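Local coordinates for DNA repair and recombination protein radB (Thermococcus kodakarensis, PDB 2CVH) that probably takes part in DNA repair and homologous recombination, binding DNA and hydrolysing ATP only very weakly, without promoting strand exchange, at residues G32-A37 with V48-T53; L36-G41 with G55-E60; K89-V94 with V109-I114; R133-L138 with V149-Q154. All blocks are in the same frame, centred on the assembly; numbering follows the deposited sequence.

Contact 1 of 4, residues G32-A37 with V48-T53; sequences GKTTLA and VAYVDT
The phenol OH of Tyr50 is approached by two groups: a weak hydrogen bond links it to carboxylate oxygen OD2 of Asp112, and methyl CG2 of Thr34 packs against it at 3.4 Å. In Thr34 the methyl branch CG2, anti to the backbone N, is the one that meets the tyrosine, while OG1 (chi1 -54°) is turned beside that N. The side chains of Thr34 and Tyr50 cross at about a right angle. One turn further along the helix, CB of Ala37 rests against CE2 of the same ring at 4.2 Å, approaching it obliquely. A tyrosine is long enough to span the gap, for the CA atoms of Ala37 and Tyr50 are 9.2 Å apart, and with CG anti to the backbone N (chi1 -159°) the ring reaches out from the strand to the helix. Gly32 is the N-cap of that helix, at backbone angles (phi 106°) that favour glycine, and with Lys33 and Thr34 it belongs to the predicted ATP-binding P-loop (Walker A). Lys33 NZ is held by Gly27 O and Gln154 OE1. Helix 33-44 covers one face of strand 47-52, where Val110 of neighbouring strand 106-112 also touches Ala37 and Tyr50, whereas Val51 packs on helix 90-101.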
loop_
_atom_site.group_PDB
_atom_site.type_symbol
_atom_site.label_atom_id
_atom_site.label_comp_id
_atom_site.label_asym_id
_atom_site.label_seq_id
_atom_site.Cartn_x
_atom_site.Cartn_y
_atom_site.Cartn_z
ATOM N N GLY A 32 -3.293 1.889 9.878
ATOM C CA GLY A 32 -2.668 3.043 9.258
ATOM C C GLY A 32 -2.140 2.788 7.856
ATOM O O GLY A 32 -1.479 3.660 7.287
ATOM N N LYS A 33 -2.418 1.616 7.284
ATOM C CA LYS A 33 -1.926 1.293 5.943
ATOM C C LYS A 33 -2.522 2.193 4.850
ATOM O O LYS A 33 -1.783 2.755 4.031
ATOM C CB LYS A 33 -2.084 -0.187 5.633
ATOM C CG LYS A 33 -3.456 -0.740 5.742
ATOM C CD LYS A 33 -3.398 -2.258 5.635
ATOM C CE LYS A 33 -4.755 -2.843 5.310
ATOM N NZ LYS A 33 -5.740 -2.768 6.410
ATOM N N THR A 34 -3.837 2.388 4.889
ATOM C CA THR A 34 -4.519 3.270 3.949
ATOM C C THR A 34 -4.087 4.746 4.143
ATOM O O THR A 34 -3.796 5.469 3.176
ATOM C CB THR A 34 -6.038 3.137 4.113
ATOM O OG1 THR A 34 -6.395 1.746 3.996
ATOM C CG2 THR A 34 -6.772 3.961 3.027
ATOM N N THR A 35 -3.989 5.181 5.392
ATOM C CA THR A 35 -3.567 6.549 5.636
ATOM C C THR A 35 -2.157 6.742 5.104
ATOM O O THR A 35 -1.840 7.789 4.554
ATOM C CB THR A 35 -3.645 6.929 7.152
ATOM O OG1 THR A 35 -4.951 6.615 7.641
ATOM C CG2 THR A 35 -3.401 8.435 7.370
ATOM N N LEU A 36 -1.314 5.723 5.245
ATOM C CA LEU A 36 0.067 5.804 4.767
ATOM C C LEU A 36 0.024 5.977 3.240
ATOM O O LEU A 36 0.728 6.823 2.669
ATOM C CB LEU A 36 0.821 4.516 5.115
ATOM C CG LEU A 36 2.318 4.540 5.450
ATOM C CD1 LEU A 36 2.919 3.190 5.040
ATOM C CD2 LEU A 36 3.065 5.688 4.779
ATOM N N ALA A 37 -0.801 5.164 2.593
ATOM C CA ALA A 37 -0.961 5.225 1.145
ATOM C C ALA A 37 -1.412 6.625 0.722
ATOM O O ALA A 37 -0.789 7.243 -0.159
ATOM C CB ALA A 37 -1.982 4.177 0.690
ATOM N N VAL A 48 -1.950 9.556 -8.808
ATOM C CA VAL A 48 -1.866 8.328 -8.069
ATOM C C VAL A 48 -2.981 7.471 -8.592
ATOM O O VAL A 48 -4.141 7.904 -8.562
ATOM C CB VAL A 48 -2.154 8.560 -6.575
ATOM C CG1 VAL A 48 -2.198 7.231 -5.817
ATOM C CG2 VAL A 48 -1.133 9.461 -5.987
ATOM N N ALA A 49 -2.639 6.282 -9.097
ATOM C CA ALA A 49 -3.649 5.343 -9.585
ATOM C C ALA A 49 -4.006 4.587 -8.320
ATOM O O ALA A 49 -3.139 3.976 -7.707
ATOM C CB ALA A 49 -3.058 4.387 -10.632
ATOM N N TYR A 50 -5.268 4.615 -7.927
ATOM C CA TYR A 50 -5.665 3.969 -6.705
ATOM C C TYR A 50 -6.769 2.964 -6.983
ATOM O O TYR A 50 -7.892 3.322 -7.309
ATOM C CB TYR A 50 -6.095 5.055 -5.697
ATOM C CG TYR A 50 -6.078 4.630 -4.241
ATOM C CD1 TYR A 50 -6.949 3.626 -3.773
ATOM C CD2 TYR A 50 -5.206 5.239 -3.325
ATOM C CE1 TYR A 50 -6.953 3.228 -2.425
ATOM C CE2 TYR A 50 -5.203 4.856 -1.972
ATOM C CZ TYR A 50 -6.078 3.844 -1.530
ATOM O OH TYR A 50 -6.057 3.419 -0.210
ATOM N N VAL A 51 -6.418 1.688 -6.926
ATOM C CA VAL A 51 -7.374 0.614 -7.165
ATOM C C VAL A 51 -7.946 0.264 -5.804
ATOM O O VAL A 51 -7.282 -0.372 -4.977
ATOM C CB VAL A 51 -6.692 -0.611 -7.813
ATOM C CG1 VAL A 51 -7.710 -1.701 -8.065
ATOM C CG2 VAL A 51 -6.014 -0.192 -9.128
ATOM N N ASP A 52 -9.157 0.746 -5.558
ATOM C CA ASP A 52 -9.806 0.543 -4.286
ATOM C C ASP A 52 -10.896 -0.477 -4.342
ATOM O O ASP A 52 -12.055 -0.148 -4.573
ATOM C CB ASP A 52 -10.359 1.859 -3.760
ATOM C CG ASP A 52 -10.726 1.788 -2.286
ATOM O OD1 ASP A 52 -10.357 0.813 -1.587
ATOM O OD2 ASP A 52 -11.383 2.721 -1.812
ATOM N N THR A 53 -10.530 -1.712 -4.061
ATOM C CA THR A 53 -11.475 -2.808 -4.075
ATOM C C THR A 53 -12.159 -2.933 -2.723
ATOM O O THR A 53 -13.271 -3.427 -2.635
ATOM C CB THR A 53 -10.743 -4.122 -4.405
ATOM O OG1 THR A 53 -9.694 -3.851 -5.346
ATOM C CG2 THR A 53 -11.693 -5.121 -5.043
#

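Contact 2 of 4, residues L36-G41 with G55-E60; sequences LALQTG and GGFSPE
Leu38 sends its CB toward the segment 55-60, starting from a CA that is 7.9 Å from the CA of Phe57. The branch point CG follows, set by a chi1 of -91° that departs from a staggered value, and comes within 4.5 Å of Phe57 CE2. From there the two methyls part. CD2 goes to the phenylalanine, 3.2 Å from CE2 and 3.6 Å from CD2 of the ring; so short an approach makes the exact fit doubtful, though the pairing is plain. The ring takes this methyl obliquely, and the two side chains cross at about a right angle. CD1 instead lies 4.2 Å from Ser58 O, a loose van der Waals contact. Leu38 belongs to the helix that begins within the predicted P-loop of this RecA-like domain, and the residues it meets lead from strand 47-52 into helix 59-67. Ser58 is the N-cap of that second helix, its short hydroxyl OG bonding to Arg61 N. Phe57, a flat group large enough to reach several neighbours, also meets Tyr50 edge-to-face, and Asp52 OD2 accepts a hydrogen bond from its backbone N. Within helix 33-44, Leu36 O accepts hydrogen bonds from Thr40 N and Thr40 OG1; Thr40 OG1 lies 2.9 Å from Leu36 O, above the carbonyl plane.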
loop_
_atom_site.group_PDB
_atom_site.type_symbol
_atom_site.label_atom_id
_atom_site.label_comp_id
_atom_site.label_asym_id
_atom_site.label_seq_id
_atom_site.Cartn_x
_atom_site.Cartn_y
_atom_site.Cartn_z
ATOM N N LEU A 36 -1.314 5.723 5.245
ATOM C CA LEU A 36 0.067 5.804 4.767
ATOM C C LEU A 36 0.024 5.977 3.240
ATOM O O LEU A 36 0.728 6.823 2.669
ATOM C CB LEU A 36 0.821 4.516 5.115
ATOM C CG LEU A 36 2.318 4.540 5.450
ATOM C CD1 LEU A 36 2.919 3.190 5.040
ATOM C CD2 LEU A 36 3.065 5.688 4.779
ATOM N N ALA A 37 -0.801 5.164 2.593
ATOM C CA ALA A 37 -0.961 5.225 1.145
ATOM C C ALA A 37 -1.412 6.625 0.722
ATOM O O ALA A 37 -0.789 7.243 -0.159
ATOM C CB ALA A 37 -1.982 4.177 0.690
ATOM N N LEU A 38 -2.452 7.131 1.394
ATOM C CA LEU A 38 -3.011 8.462 1.125
ATOM C C LEU A 38 -1.963 9.561 1.266
ATOM O O LEU A 38 -1.854 10.441 0.412
ATOM C CB LEU A 38 -4.183 8.775 2.080
ATOM C CG LEU A 38 -5.673 8.482 1.819
ATOM C CD1 LEU A 38 -6.545 9.036 2.972
ATOM C CD2 LEU A 38 -6.121 9.136 0.536
ATOM N N GLN A 39 -1.187 9.496 2.345
ATOM C CA GLN A 39 -0.166 10.479 2.614
ATOM C C GLN A 39 0.986 10.443 1.638
ATOM O O GLN A 39 1.501 11.495 1.245
ATOM C CB GLN A 39 0.344 10.317 4.040
ATOM C CG GLN A 39 1.431 11.306 4.440
ATOM C CD GLN A 39 1.461 11.547 5.947
ATOM O OE1 GLN A 39 2.522 11.543 6.583
ATOM N NE2 GLN A 39 0.291 11.795 6.516
ATOM N N THR A 40 1.430 9.244 1.279
ATOM C CA THR A 40 2.522 9.127 0.321
ATOM C C THR A 40 2.037 9.717 -1.019
ATOM O O THR A 40 2.703 10.562 -1.600
ATOM C CB THR A 40 2.957 7.658 0.155
ATOM O OG1 THR A 40 3.315 7.143 1.440
ATOM C CG2 THR A 40 4.166 7.543 -0.784
ATOM N N GLY A 41 0.842 9.314 -1.449
ATOM C CA GLY A 41 0.272 9.832 -2.684
ATOM C C GLY A 41 0.106 11.344 -2.634
ATOM O O GLY A 41 0.568 12.074 -3.510
ATOM N N GLY A 55 -12.889 -0.251 -0.622
ATOM C CA GLY A 55 -13.586 0.929 -0.152
ATOM C C GLY A 55 -12.861 1.540 1.036
ATOM O O GLY A 55 -13.490 2.086 1.937
ATOM N N GLY A 56 -11.534 1.423 1.050
ATOM C CA GLY A 56 -10.739 1.996 2.123
ATOM C C GLY A 56 -10.334 3.436 1.863
ATOM O O GLY A 56 -9.786 4.098 2.740
ATOM N N PHE A 57 -10.606 3.938 0.659
ATOM C CA PHE A 57 -10.244 5.311 0.289
ATOM C C PHE A 57 -11.309 6.319 0.699
ATOM O O PHE A 57 -12.487 6.160 0.380
ATOM C CB PHE A 57 -9.984 5.430 -1.214
ATOM C CG PHE A 57 -9.658 6.820 -1.645
ATOM C CD1 PHE A 57 -10.662 7.700 -2.023
ATOM C CD2 PHE A 57 -8.350 7.269 -1.632
ATOM C CE1 PHE A 57 -10.357 9.021 -2.381
ATOM C CE2 PHE A 57 -8.033 8.587 -1.990
ATOM C CZ PHE A 57 -9.038 9.464 -2.363
ATOM N N SER A 58 -10.883 7.382 1.363
ATOM C CA SER A 58 -11.829 8.404 1.822
ATOM C C SER A 58 -11.426 9.778 1.355
ATOM O O SER A 58 -10.386 10.281 1.769
ATOM C CB SER A 58 -11.931 8.428 3.352
ATOM O OG SER A 58 -12.765 9.487 3.764
ATOM N N PRO A 59 -12.251 10.395 0.474
ATOM C CA PRO A 59 -12.044 11.729 -0.096
ATOM C C PRO A 59 -11.913 12.763 1.003
ATOM O O PRO A 59 -10.988 13.577 0.984
ATOM C CB PRO A 59 -13.317 11.945 -0.915
ATOM C CG PRO A 59 -13.634 10.573 -1.410
ATOM C CD PRO A 59 -13.414 9.736 -0.163
ATOM N N GLU A 60 -12.825 12.688 1.978
ATOM C CA GLU A 60 -12.842 13.606 3.130
ATOM C C GLU A 60 -11.563 13.536 3.947
ATOM O O GLU A 60 -11.019 14.570 4.371
ATOM C CB GLU A 60 -14.009 13.292 4.060
ATOM C CG GLU A 60 -15.342 13.706 3.520
ATOM C CD GLU A 60 -16.053 12.615 2.754
ATOM O OE1 GLU A 60 -15.424 11.618 2.333
ATOM O OE2 GLU A 60 -17.271 12.773 2.568
#

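Contact 3 of 4, residues K89-V94 with V109-I114; sequences KEQRRV and VVVDSI
Gln91, in the first turn of helix 90-101, and Ile114, just past the end of strand 106-112, bring their CA atoms to 8.2 Å, the nearest backbone approach of the two segments. Gln91 points its CB toward segment 109-114, and a bend at chi2 (-76°) turns the amide over to Ile114. There NE2 lies 3.1 Å from both CB and CD1 of Ile114, and the two chains pass each other obliquely. This is tight for an amide nitrogen against hydrocarbon, so details of the fit are doubtful. Val111 CG1 borders the same nitrogen at 4.2 Å, and Ser113 O is too far from it for a hydrogen bond. Ile114 follows a turn with a cis peptide between Asp112 and Ser113; its branched chain, with CG1 anti to the backbone N (chi1 -157°), offers several carbons to one amide. An alanine at Ile114 would take away CG1, CG2 and CD1, and is likely to open a gap beside the Gln91 amide and set it free to turn. The hydrophobic strand ending in Asp112 is consistent with a Walker B strand. Gln91 also touches Val51 of strand 47-52, and both Gln91 and Ile114 touch Gln134 of helix 128-145, which packs beside helix 90-101.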
loop_
_atom_site.group_PDB
_atom_site.type_symbol
_atom_site.label_atom_id
_atom_site.label_comp_id
_atom_site.label_asym_id
_atom_site.label_seq_id
_atom_site.Cartn_x
_atom_site.Cartn_y
_atom_site.Cartn_z
ATOM N N LYS A 89 -13.937 -8.764 -9.311
ATOM C CA LYS A 89 -13.979 -9.372 -10.648
ATOM C C LYS A 89 -13.234 -8.539 -11.696
ATOM O O LYS A 89 -12.292 -9.022 -12.334
ATOM C CB LYS A 89 -15.419 -9.656 -11.092
ATOM C CG LYS A 89 -16.484 -8.810 -10.426
ATOM C CD LYS A 89 -17.653 -9.688 -10.003
ATOM C CE LYS A 89 -17.176 -10.880 -9.167
ATOM N NZ LYS A 89 -18.297 -11.704 -8.622
ATOM N N GLU A 90 -13.625 -7.276 -11.857
ATOM C CA GLU A 90 -12.930 -6.424 -12.813
ATOM C C GLU A 90 -11.572 -5.990 -12.254
ATOM O O GLU A 90 -10.881 -5.188 -12.864
ATOM C CB GLU A 90 -13.781 -5.212 -13.247
ATOM C CG GLU A 90 -14.033 -4.147 -12.180
ATOM C CD GLU A 90 -14.491 -2.806 -12.756
ATOM O OE1 GLU A 90 -14.045 -2.428 -13.865
ATOM O OE2 GLU A 90 -15.289 -2.115 -12.087
ATOM N N GLN A 91 -11.199 -6.551 -11.101
ATOM C CA GLN A 91 -9.928 -6.274 -10.427
ATOM C C GLN A 91 -8.773 -6.515 -11.411
ATOM O O GLN A 91 -8.069 -5.583 -11.799
ATOM C CB GLN A 91 -9.793 -7.194 -9.204
ATOM C CG GLN A 91 -9.311 -6.527 -7.914
ATOM C CD GLN A 91 -7.818 -6.225 -7.902
ATOM O OE1 GLN A 91 -7.314 -5.457 -8.723
ATOM N NE2 GLN A 91 -7.111 -6.801 -6.947
ATOM N N ARG A 92 -8.612 -7.763 -11.845
ATOM C CA ARG A 92 -7.569 -8.116 -12.806
ATOM C C ARG A 92 -7.723 -7.276 -14.086
ATOM O O ARG A 92 -6.733 -6.916 -14.724
ATOM C CB ARG A 92 -7.635 -9.622 -13.116
ATOM C CG ARG A 92 -6.975 -10.078 -14.432
ATOM C CD ARG A 92 -5.629 -10.804 -14.254
ATOM N NE ARG A 92 -4.559 -9.903 -13.848
ATOM C CZ ARG A 92 -4.068 -8.932 -14.609
ATOM N NH1 ARG A 92 -4.535 -8.740 -15.833
ATOM N NH2 ARG A 92 -3.174 -8.097 -14.111
ATOM N N ARG A 93 -8.963 -6.935 -14.432
ATOM C CA ARG A 93 -9.248 -6.127 -15.623
ATOM C C ARG A 93 -8.751 -4.697 -15.430
ATOM O O ARG A 93 -8.203 -4.077 -16.352
ATOM C CB ARG A 93 -10.749 -6.114 -15.909
ATOM C CG ARG A 93 -11.393 -7.474 -15.754
ATOM C CD ARG A 93 -12.896 -7.415 -15.984
ATOM N NE ARG A 93 -13.560 -8.623 -15.495
ATOM C CZ ARG A 93 -14.767 -8.647 -14.937
ATOM N NH1 ARG A 93 -15.466 -7.526 -14.783
ATOM N NH2 ARG A 93 -15.278 -9.803 -14.547
ATOM N N VAL A 94 -8.936 -4.201 -14.210
ATOM C CA VAL A 94 -8.532 -2.857 -13.809
ATOM C C VAL A 94 -7.012 -2.793 -13.802
ATOM O O VAL A 94 -6.420 -1.845 -14.317
ATOM C CB VAL A 94 -9.072 -2.520 -12.387
ATOM C CG1 VAL A 94 -8.332 -1.326 -11.788
ATOM C CG2 VAL A 94 -10.574 -2.252 -12.452
ATOM N N VAL A 109 1.178 4.062 -7.584
ATOM C CA VAL A 109 0.038 3.180 -7.842
ATOM C C VAL A 109 -0.234 2.561 -6.465
ATOM O O VAL A 109 0.706 2.258 -5.731
ATOM C CB VAL A 109 0.370 2.020 -8.868
ATOM C CG1 VAL A 109 -0.829 1.103 -9.047
ATOM C CG2 VAL A 109 0.789 2.593 -10.227
ATOM N N VAL A 110 -1.502 2.395 -6.112
ATOM C CA VAL A 110 -1.887 1.800 -4.840
ATOM C C VAL A 110 -2.986 0.827 -5.153
ATOM O O VAL A 110 -3.908 1.162 -5.893
ATOM C CB VAL A 110 -2.459 2.843 -3.816
ATOM C CG1 VAL A 110 -2.870 2.125 -2.536
ATOM C CG2 VAL A 110 -1.435 3.965 -3.526
ATOM N N VAL A 111 -2.850 -0.406 -4.682
ATOM C CA VAL A 111 -3.902 -1.391 -4.895
ATOM C C VAL A 111 -4.384 -1.724 -3.497
ATOM O O VAL A 111 -3.575 -1.869 -2.582
ATOM C CB VAL A 111 -3.409 -2.652 -5.649
ATOM C CG1 VAL A 111 -4.594 -3.579 -5.918
ATOM C CG2 VAL A 111 -2.751 -2.251 -6.978
ATOM N N ASP A 112 -5.695 -1.796 -3.312
ATOM C CA ASP A 112 -6.251 -2.052 -1.995
ATOM C C ASP A 112 -7.506 -2.878 -2.155
ATOM O O ASP A 112 -8.590 -2.328 -2.289
ATOM C CB ASP A 112 -6.569 -0.696 -1.339
ATOM C CG ASP A 112 -7.056 -0.809 0.102
ATOM O OD1 ASP A 112 -7.353 -1.922 0.592
ATOM O OD2 ASP A 112 -7.138 0.256 0.749
ATOM N N SER A 113 -7.398 -4.190 -2.033
ATOM C CA SER A 113 -6.158 -4.882 -1.727
ATOM C C SER A 113 -6.114 -6.138 -2.577
ATOM O O SER A 113 -5.277 -6.262 -3.461
ATOM C CB SER A 113 -6.165 -5.270 -0.250
ATOM O OG SER A 113 -7.357 -5.951 0.107
ATOM N N ILE A 114 -7.054 -7.040 -2.276
ATOM C CA ILE A 114 -7.299 -8.345 -2.918
ATOM C C ILE A 114 -7.028 -9.608 -2.071
ATOM O O ILE A 114 -5.984 -10.260 -2.197
ATOM C CB ILE A 114 -6.698 -8.487 -4.375
ATOM C CG1 ILE A 114 -7.466 -9.576 -5.135
ATOM C CG2 ILE A 114 -5.188 -8.822 -4.360
ATOM C CD1 ILE A 114 -6.966 -9.821 -6.532
#

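Contact 4 of 4, residues R133-L138 with V149-Q154; sequences RQLQVL and VIVINQ
Apolar packing carries the meeting of Leu138 and Leu135 with Val149 and Val151. Leu138 sits closest, its CA 6.9 Å from that of Val149, and its side chain crosses the valine at about a right angle. CG1 of Val149, anti to its backbone N (chi1 177°), touches both CB and CD2 of Leu138, CB at 4.0 Å. The other leucine methyl, CD1, reaches Val151 CG2 at 4.4 Å. Leu135, one turn earlier in the helix, meets that same methyl with CD2, at 4.5 Å. Leucines suit the helix because their forked ends reach across to the sheet, and valines suit the strand because two short branches make a broad, low surface. A second kind of contact is a methyl against a carbonyl: Val149 CG2 lies 3.6 Å from Leu138 O, van der Waals packing only. The polar side chains bond elsewhere, as where Gln134 NE2 is held by Glu130 O. Helix segment 133-138 and strand 149-153 run nearly antiparallel, at 153°, with axes 10.6 Å apart at closest approach; they belong to the later members of the beta-alpha-beta unit of strand 106-112, helix 128-145 and strand 149-153. With hydrocarbon carrying the interface and all four residues buried, this pairing depends on shape and on exclusion of water, with no directional bond between the segments to fix it.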
loop_
_atom_site.group_PDB
_atom_site.type_symbol
_atom_site.label_atom_id
_atom_site.label_comp_id
_atom_site.label_asym_id
_atom_site.label_seq_id
_atom_site.Cartn_x
_atom_site.Cartn_y
_atom_site.Cartn_z
ATOM N N ARG A 133 -0.713 -13.206 -11.763
ATOM C CA ARG A 133 -0.968 -12.473 -13.004
ATOM C C ARG A 133 -0.920 -10.981 -12.670
ATOM O O ARG A 133 -0.167 -10.209 -13.267
ATOM C CB ARG A 133 -2.385 -12.791 -13.510
ATOM C CG ARG A 133 -2.505 -13.074 -15.006
ATOM C CD ARG A 133 -2.132 -14.524 -15.314
ATOM N NE ARG A 133 -3.123 -15.475 -14.807
ATOM C CZ ARG A 133 -2.975 -16.797 -14.832
ATOM N NH1 ARG A 133 -1.871 -17.338 -15.333
ATOM N NH2 ARG A 133 -3.949 -17.580 -14.391
ATOM N N GLN A 134 -1.737 -10.605 -11.692
ATOM C CA GLN A 134 -1.851 -9.233 -11.215
ATOM C C GLN A 134 -0.540 -8.668 -10.684
ATOM O O GLN A 134 -0.110 -7.594 -11.090
ATOM C CB GLN A 134 -2.935 -9.170 -10.139
ATOM C CG GLN A 134 -4.310 -9.496 -10.699
ATOM C CD GLN A 134 -5.385 -9.660 -9.645
ATOM O OE1 GLN A 134 -5.727 -8.715 -8.933
ATOM N NE2 GLN A 134 -5.939 -10.867 -9.553
ATOM N N LEU A 135 0.102 -9.404 -9.788
ATOM C CA LEU A 135 1.355 -8.957 -9.210
ATOM C C LEU A 135 2.372 -8.719 -10.309
ATOM O O LEU A 135 3.044 -7.686 -10.331
ATOM C CB LEU A 135 1.858 -9.959 -8.165
ATOM C CG LEU A 135 1.033 -10.010 -6.864
ATOM C CD1 LEU A 135 1.575 -11.087 -5.936
ATOM C CD2 LEU A 135 1.042 -8.649 -6.145
ATOM N N GLN A 136 2.434 -9.633 -11.272
ATOM C CA GLN A 136 3.364 -9.473 -12.380
ATOM C C GLN A 136 3.036 -8.235 -13.204
ATOM O O GLN A 136 3.950 -7.509 -13.609
ATOM C CB GLN A 136 3.408 -10.721 -13.264
ATOM C CG GLN A 136 4.428 -11.744 -12.786
ATOM C CD GLN A 136 5.768 -11.102 -12.424
ATOM O OE1 GLN A 136 6.207 -11.168 -11.272
ATOM N NE2 GLN A 136 6.414 -10.463 -13.405
ATOM N N VAL A 137 1.751 -7.992 -13.464
ATOM C CA VAL A 137 1.367 -6.801 -14.215
ATOM C C VAL A 137 1.781 -5.559 -13.418
ATOM O O VAL A 137 2.373 -4.627 -13.968
ATOM C CB VAL A 137 -0.149 -6.780 -14.537
ATOM C CG1 VAL A 137 -0.538 -5.478 -15.269
ATOM C CG2 VAL A 137 -0.497 -7.976 -15.402
ATOM N N LEU A 138 1.580 -5.591 -12.105
ATOM C CA LEU A 138 1.958 -4.455 -11.261
ATOM C C LEU A 138 3.472 -4.234 -11.268
ATOM O O LEU A 138 3.933 -3.084 -11.329
ATOM C CB LEU A 138 1.430 -4.641 -9.824
ATOM C CG LEU A 138 -0.100 -4.538 -9.729
ATOM C CD1 LEU A 138 -0.613 -5.003 -8.370
ATOM C CD2 LEU A 138 -0.556 -3.100 -10.048
ATOM N N VAL A 149 4.763 0.734 -6.352
ATOM C CA VAL A 149 3.450 0.133 -6.363
ATOM C C VAL A 149 3.256 -0.398 -4.936
ATOM O O VAL A 149 3.981 -1.293 -4.499
ATOM C CB VAL A 149 3.313 -1.026 -7.348
ATOM C CG1 VAL A 149 1.925 -1.628 -7.231
ATOM C CG2 VAL A 149 3.501 -0.537 -8.774
ATOM N N ILE A 150 2.346 0.226 -4.192
ATOM C CA ILE A 150 2.029 -0.189 -2.835
ATOM C C ILE A 150 0.882 -1.161 -2.918
ATOM O O ILE A 150 -0.139 -0.900 -3.565
ATOM C CB ILE A 150 1.613 1.006 -1.940
ATOM C CG1 ILE A 150 2.803 1.944 -1.726
ATOM C CG2 ILE A 150 1.067 0.483 -0.593
ATOM C CD1 ILE A 150 2.421 3.335 -1.191
ATOM N N VAL A 151 1.075 -2.317 -2.301
ATOM C CA VAL A 151 0.071 -3.361 -2.277
ATOM C C VAL A 151 -0.388 -3.485 -0.813
ATOM O O VAL A 151 0.369 -3.884 0.070
ATOM C CB VAL A 151 0.669 -4.703 -2.783
ATOM C CG1 VAL A 151 -0.315 -5.799 -2.581
ATOM C CG2 VAL A 151 1.021 -4.601 -4.261
ATOM N N ILE A 152 -1.612 -3.070 -0.554
ATOM C CA ILE A 152 -2.159 -3.107 0.780
ATOM C C ILE A 152 -2.950 -4.388 0.987
ATOM O O ILE A 152 -3.667 -4.819 0.101
ATOM C CB ILE A 152 -3.016 -1.845 1.025
ATOM C CG1 ILE A 152 -2.099 -0.641 1.221
ATOM C CG2 ILE A 152 -3.967 -2.031 2.208
ATOM C CD1 ILE A 152 -2.830 0.700 1.185
ATOM N N ASN A 153 -2.750 -5.042 2.129
ATOM C CA ASN A 153 -3.474 -6.272 2.438
ATOM C C ASN A 153 -3.722 -6.302 3.941
ATOM O O ASN A 153 -3.109 -5.545 4.691
ATOM C CB ASN A 153 -2.626 -7.504 2.076
ATOM C CG ASN A 153 -2.074 -7.449 0.667
ATOM O OD1 ASN A 153 -2.761 -7.792 -0.290
ATOM N ND2 ASN A 153 -0.825 -7.011 0.530
ATOM N N GLN A 154 -4.598 -7.193 4.384
ATOM C CA GLN A 154 -4.856 -7.354 5.811
ATOM C C GLN A 154 -3.847 -8.376 6.383
ATOM O O GLN A 154 -3.369 -9.277 5.678
ATOM C CB GLN A 154 -6.283 -7.843 6.047
ATOM C CG GLN A 154 -7.357 -6.889 5.566
ATOM C CD GLN A 154 -7.287 -5.542 6.254
ATOM O OE1 GLN A 154 -7.295 -4.502 5.598
ATOM N NE2 GLN A 154 -7.236 -5.550 7.581
#

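Along the chain, contacts 1 and 2 start from overlapping parts of helix 33-44, contact 3 follows both, and contact 4 comes last. Contacts 1, 3 and 4 converge on one sheet, where strands 47-52, 106-112 and 149-153 are parallel neighbours in that order; contact 2 lies beside contact 1, about 5 Å between centres, toward helix 59-67. Helix 33-44 lies on one face of this sheet, and helices 90-101 and 128-145 on the other. The centres of contacts 3 and 4 are about 8 Å apart, those of contacts 2 and 4 about 17 Å. Together they join parts of the layered RecA-like core that presents the predicted ATP-binding P-loop, near which contacts 1 and 4 meet.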